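Local structure of BfpC (Escherichia coli, 3VHJ) at residues G87-V98 against S112-F123. The protein is needed to build type IV pili, probably as a membrane component of the assembly machinery, this chain being its N-terminal cytoplasmic domain. The protein carries 1 engineered substitution. Sequence-based numbering, arbitrary orientation.
Sequences GLFPADNELWLV and SFHSKDDAKKFF
W96 lays one face of its indole on the side chain of K116, whose CB sits 3.7 Å from the centroid of the five-membered ring in a CH-pi contact, 22° off the ring normal. From there the extended lysine chain runs obliquely across the ring, K116 CD coming within 3.5 Å of W96 CZ2, and its NZ passes on to a salt bridge with D141. P90 CB lies over the opposite indole face, toward its rim, so the ring is held between proline and lysine. V98, next on this face of the sheet, splits its branches: CG2 meets F113 CE1 at 3.6 Å, while CG1, anti to the backbone N (chi1 178°), reaches the edges of the F122 and F123 rings. F123 in turn takes L88 CB over its ring centre. Between these groups the small A119 CB fits closely, 3.6 Å from W96 CB and 3.7 Å from L88 CD1. Beneath them, W96 N donates to F113 O and F113 N to W96 O, an antiparallel hydrogen-bonded pair in the 96-101/107-113 hairpin, and S115 OG caps the following helix by accepting from D118 N. Without the indole, as with an alanine at W96, the K116 methylenes would probably lose their aromatic platform and a gap would open beside P90. The hydrogen bonds between the two segments are thus the backbone pair of the hairpin, and helix 116-127 itself meets the sheet through apolar and CH-pi packing.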
# COMPACT_ATOMS: atom_id res chain seq x y z
N GLY A 87 -1.31 -0.18 -9.93
CA GLY A 87 -2.66 0.07 -10.41
C GLY A 87 -3.38 1.18 -9.70
O GLY A 87 -3.02 1.58 -8.59
N LEU A 88 -4.40 1.70 -10.38
CA LEU A 88 -5.27 2.75 -9.88
C LEU A 88 -6.58 2.00 -9.64
O LEU A 88 -7.13 1.40 -10.57
CB LEU A 88 -5.46 3.83 -10.95
CG LEU A 88 -6.51 4.91 -10.72
CD1 LEU A 88 -6.16 5.74 -9.50
CD2 LEU A 88 -6.59 5.79 -11.97
N PHE A 89 -7.07 2.03 -8.41
CA PHE A 89 -8.28 1.29 -8.06
C PHE A 89 -9.25 2.08 -7.20
O PHE A 89 -8.85 2.77 -6.27
CB PHE A 89 -7.94 0.04 -7.25
CG PHE A 89 -7.03 -0.93 -7.94
CD1 PHE A 89 -7.54 -1.91 -8.78
CD2 PHE A 89 -5.67 -0.93 -7.67
CE1 PHE A 89 -6.71 -2.87 -9.34
CE2 PHE A 89 -4.83 -1.89 -8.22
CZ PHE A 89 -5.35 -2.86 -9.05
N PRO A 90 -10.56 1.97 -7.48
CA PRO A 90 -11.56 2.68 -6.68
C PRO A 90 -11.91 1.72 -5.54
O PRO A 90 -12.12 0.53 -5.78
CB PRO A 90 -12.75 2.82 -7.64
CG PRO A 90 -12.25 2.32 -8.99
CD PRO A 90 -11.17 1.35 -8.67
N ALA A 91 -11.95 2.22 -4.31
CA ALA A 91 -12.33 1.37 -3.18
C ALA A 91 -13.85 1.49 -3.12
O ALA A 91 -14.44 2.24 -3.90
CB ALA A 91 -11.70 1.87 -1.88
N ASP A 92 -14.49 0.78 -2.19
CA ASP A 92 -15.95 0.84 -2.10
C ASP A 92 -16.48 2.03 -1.32
O ASP A 92 -17.68 2.30 -1.34
CB ASP A 92 -16.50 -0.43 -1.46
CG ASP A 92 -16.25 -1.66 -2.30
OD1 ASP A 92 -15.92 -1.51 -3.50
OD2 ASP A 92 -16.41 -2.78 -1.78
N ASN A 93 -15.59 2.76 -0.65
CA ASN A 93 -16.02 3.89 0.17
C ASN A 93 -15.59 5.28 -0.30
O ASN A 93 -15.06 6.07 0.49
CB ASN A 93 -15.56 3.66 1.61
CG ASN A 93 -14.05 3.51 1.72
OD1 ASN A 93 -13.40 2.99 0.81
ND2 ASN A 93 -13.49 3.94 2.85
N GLU A 94 -15.83 5.59 -1.57
CA GLU A 94 -15.51 6.91 -2.11
C GLU A 94 -14.02 7.23 -2.02
O GLU A 94 -13.63 8.40 -1.89
CB GLU A 94 -16.27 8.00 -1.34
CG GLU A 94 -17.68 7.64 -0.91
CD GLU A 94 -18.65 7.62 -2.06
OE1 GLU A 94 -19.88 7.57 -1.81
OE2 GLU A 94 -18.19 7.64 -3.22
N LEU A 95 -13.18 6.21 -2.07
CA LEU A 95 -11.75 6.44 -1.98
C LEU A 95 -11.05 5.82 -3.18
O LEU A 95 -11.47 4.78 -3.68
CB LEU A 95 -11.22 5.82 -0.68
CG LEU A 95 -9.80 6.11 -0.20
CD1 LEU A 95 -9.67 7.58 0.20
CD2 LEU A 95 -9.50 5.21 1.00
N TRP A 96 -9.98 6.46 -3.64
CA TRP A 96 -9.21 5.95 -4.76
C TRP A 96 -7.85 5.52 -4.26
O TRP A 96 -7.21 6.22 -3.47
CB TRP A 96 -9.06 7.02 -5.85
CG TRP A 96 -10.32 7.18 -6.61
CD1 TRP A 96 -11.40 7.96 -6.28
CD2 TRP A 96 -10.69 6.48 -7.80
NE1 TRP A 96 -12.41 7.77 -7.18
CE2 TRP A 96 -12.00 6.87 -8.13
CE3 TRP A 96 -10.03 5.55 -8.62
CZ2 TRP A 96 -12.68 6.36 -9.25
CZ3 TRP A 96 -10.70 5.05 -9.73
CH2 TRP A 96 -12.01 5.46 -10.03
N LEU A 97 -7.40 4.36 -4.73
CA LEU A 97 -6.13 3.79 -4.32
C LEU A 97 -5.14 3.67 -5.47
O LEU A 97 -5.52 3.31 -6.59
CB LEU A 97 -6.36 2.40 -3.73
CG LEU A 97 -7.45 2.28 -2.65
CD1 LEU A 97 -7.61 0.80 -2.29
CD2 LEU A 97 -7.07 3.11 -1.43
N VAL A 98 -3.88 3.97 -5.21
CA VAL A 98 -2.82 3.83 -6.20
C VAL A 98 -1.76 3.00 -5.50
O VAL A 98 -1.20 3.43 -4.49
CB VAL A 98 -2.23 5.17 -6.64
CG1 VAL A 98 -1.10 4.93 -7.66
CG2 VAL A 98 -3.32 6.04 -7.27
N SER A 112 -3.73 6.76 -1.03
CA SER A 112 -5.18 6.85 -1.11
C SER A 112 -5.51 8.32 -1.39
O SER A 112 -4.74 9.21 -1.01
CB SER A 112 -5.82 6.40 0.20
OG SER A 112 -5.45 7.25 1.27
N PHE A 113 -6.63 8.56 -2.06
CA PHE A 113 -7.06 9.92 -2.39
C PHE A 113 -8.57 9.98 -2.33
O PHE A 113 -9.25 9.02 -2.67
CB PHE A 113 -6.64 10.31 -3.81
CG PHE A 113 -5.20 10.05 -4.12
CD1 PHE A 113 -4.75 8.77 -4.41
CD2 PHE A 113 -4.29 11.11 -4.14
CE1 PHE A 113 -3.41 8.54 -4.70
CE2 PHE A 113 -2.95 10.88 -4.43
CZ PHE A 113 -2.51 9.60 -4.70
N HIS A 114 -9.12 11.12 -1.92
CA HIS A 114 -10.57 11.23 -1.91
C HIS A 114 -11.02 11.69 -3.29
O HIS A 114 -12.20 11.56 -3.64
CB HIS A 114 -11.03 12.22 -0.83
CG HIS A 114 -11.01 11.64 0.55
ND1 HIS A 114 -11.49 10.38 0.84
CD2 HIS A 114 -10.54 12.14 1.72
CE1 HIS A 114 -11.33 10.13 2.12
NE2 HIS A 114 -10.75 11.18 2.68
N SER A 115 -10.07 12.18 -4.08
CA SER A 115 -10.34 12.66 -5.43
C SER A 115 -9.76 11.76 -6.52
O SER A 115 -8.57 11.41 -6.48
CB SER A 115 -9.78 14.07 -5.60
OG SER A 115 -9.64 14.39 -6.97
N LYS A 116 -10.59 11.40 -7.48
CA LYS A 116 -10.17 10.56 -8.59
C LYS A 116 -9.14 11.28 -9.46
O LYS A 116 -8.18 10.67 -9.93
CB LYS A 116 -11.38 10.16 -9.44
CG LYS A 116 -11.04 9.35 -10.67
CD LYS A 116 -12.28 8.99 -11.47
CE LYS A 116 -11.93 8.17 -12.70
NZ LYS A 116 -13.14 7.76 -13.48
N ASP A 117 -9.33 12.58 -9.67
CA ASP A 117 -8.39 13.34 -10.49
C ASP A 117 -7.00 13.35 -9.88
O ASP A 117 -6.01 13.19 -10.58
CB ASP A 117 -8.89 14.78 -10.69
CG ASP A 117 -10.09 14.85 -11.60
OD1 ASP A 117 -10.04 14.24 -12.70
OD2 ASP A 117 -11.09 15.51 -11.24
N ASP A 118 -6.93 13.55 -8.56
CA ASP A 118 -5.65 13.56 -7.86
C ASP A 118 -4.98 12.18 -7.94
O ASP A 118 -3.77 12.08 -8.09
CB ASP A 118 -5.85 13.94 -6.40
CG ASP A 118 -6.36 15.36 -6.23
OD1 ASP A 118 -6.70 15.74 -5.09
OD2 ASP A 118 -6.41 16.09 -7.24
N ALA A 119 -5.79 11.14 -7.83
CA ALA A 119 -5.31 9.76 -7.89
C ALA A 119 -4.79 9.45 -9.29
O ALA A 119 -3.72 8.86 -9.46
CB ALA A 119 -6.43 8.80 -7.52
N LYS A 120 -5.55 9.86 -10.30
CA LYS A 120 -5.16 9.63 -11.69
C LYS A 120 -3.85 10.38 -11.97
O LYS A 120 -2.93 9.83 -12.57
CB LYS A 120 -6.27 10.13 -12.63
CG LYS A 120 -6.09 9.70 -14.09
CD LYS A 120 -7.26 10.16 -14.96
CE LYS A 120 -7.04 9.76 -16.43
NZ LYS A 120 -8.20 10.12 -17.31
N LYS A 121 -3.77 11.62 -11.51
CA LYS A 121 -2.57 12.43 -11.71
C LYS A 121 -1.33 11.82 -11.04
O LYS A 121 -0.24 11.83 -11.61
CB LYS A 121 -2.80 13.85 -11.19
CG LYS A 121 -1.60 14.78 -11.35
CD LYS A 121 -1.93 16.20 -10.90
CE LYS A 121 -0.72 17.11 -11.00
NZ LYS A 121 -0.11 17.11 -12.36
N PHE A 122 -1.50 11.29 -9.83
CA PHE A 122 -0.38 10.68 -9.12
C PHE A 122 0.07 9.43 -9.87
O PHE A 122 1.27 9.19 -10.05
CB PHE A 122 -0.79 10.29 -7.70
CG PHE A 122 0.35 9.76 -6.88
CD1 PHE A 122 1.25 10.63 -6.27
CD2 PHE A 122 0.54 8.39 -6.74
CE1 PHE A 122 2.33 10.14 -5.53
CE2 PHE A 122 1.61 7.89 -6.00
CZ PHE A 122 2.51 8.77 -5.39
N PHE A 123 -0.91 8.64 -10.30
CA PHE A 123 -0.68 7.41 -11.03
C PHE A 123 0.17 7.65 -12.28
O PHE A 123 1.19 6.99 -12.49
CB PHE A 123 -2.04 6.82 -11.43
CG PHE A 123 -1.95 5.56 -12.23
CD1 PHE A 123 -1.42 4.40 -11.68
CD2 PHE A 123 -2.47 5.51 -13.52
CE1 PHE A 123 -1.40 3.21 -12.40
CE2 PHE A 123 -2.46 4.33 -14.25
CZ PHE A 123 -1.92 3.17 -13.69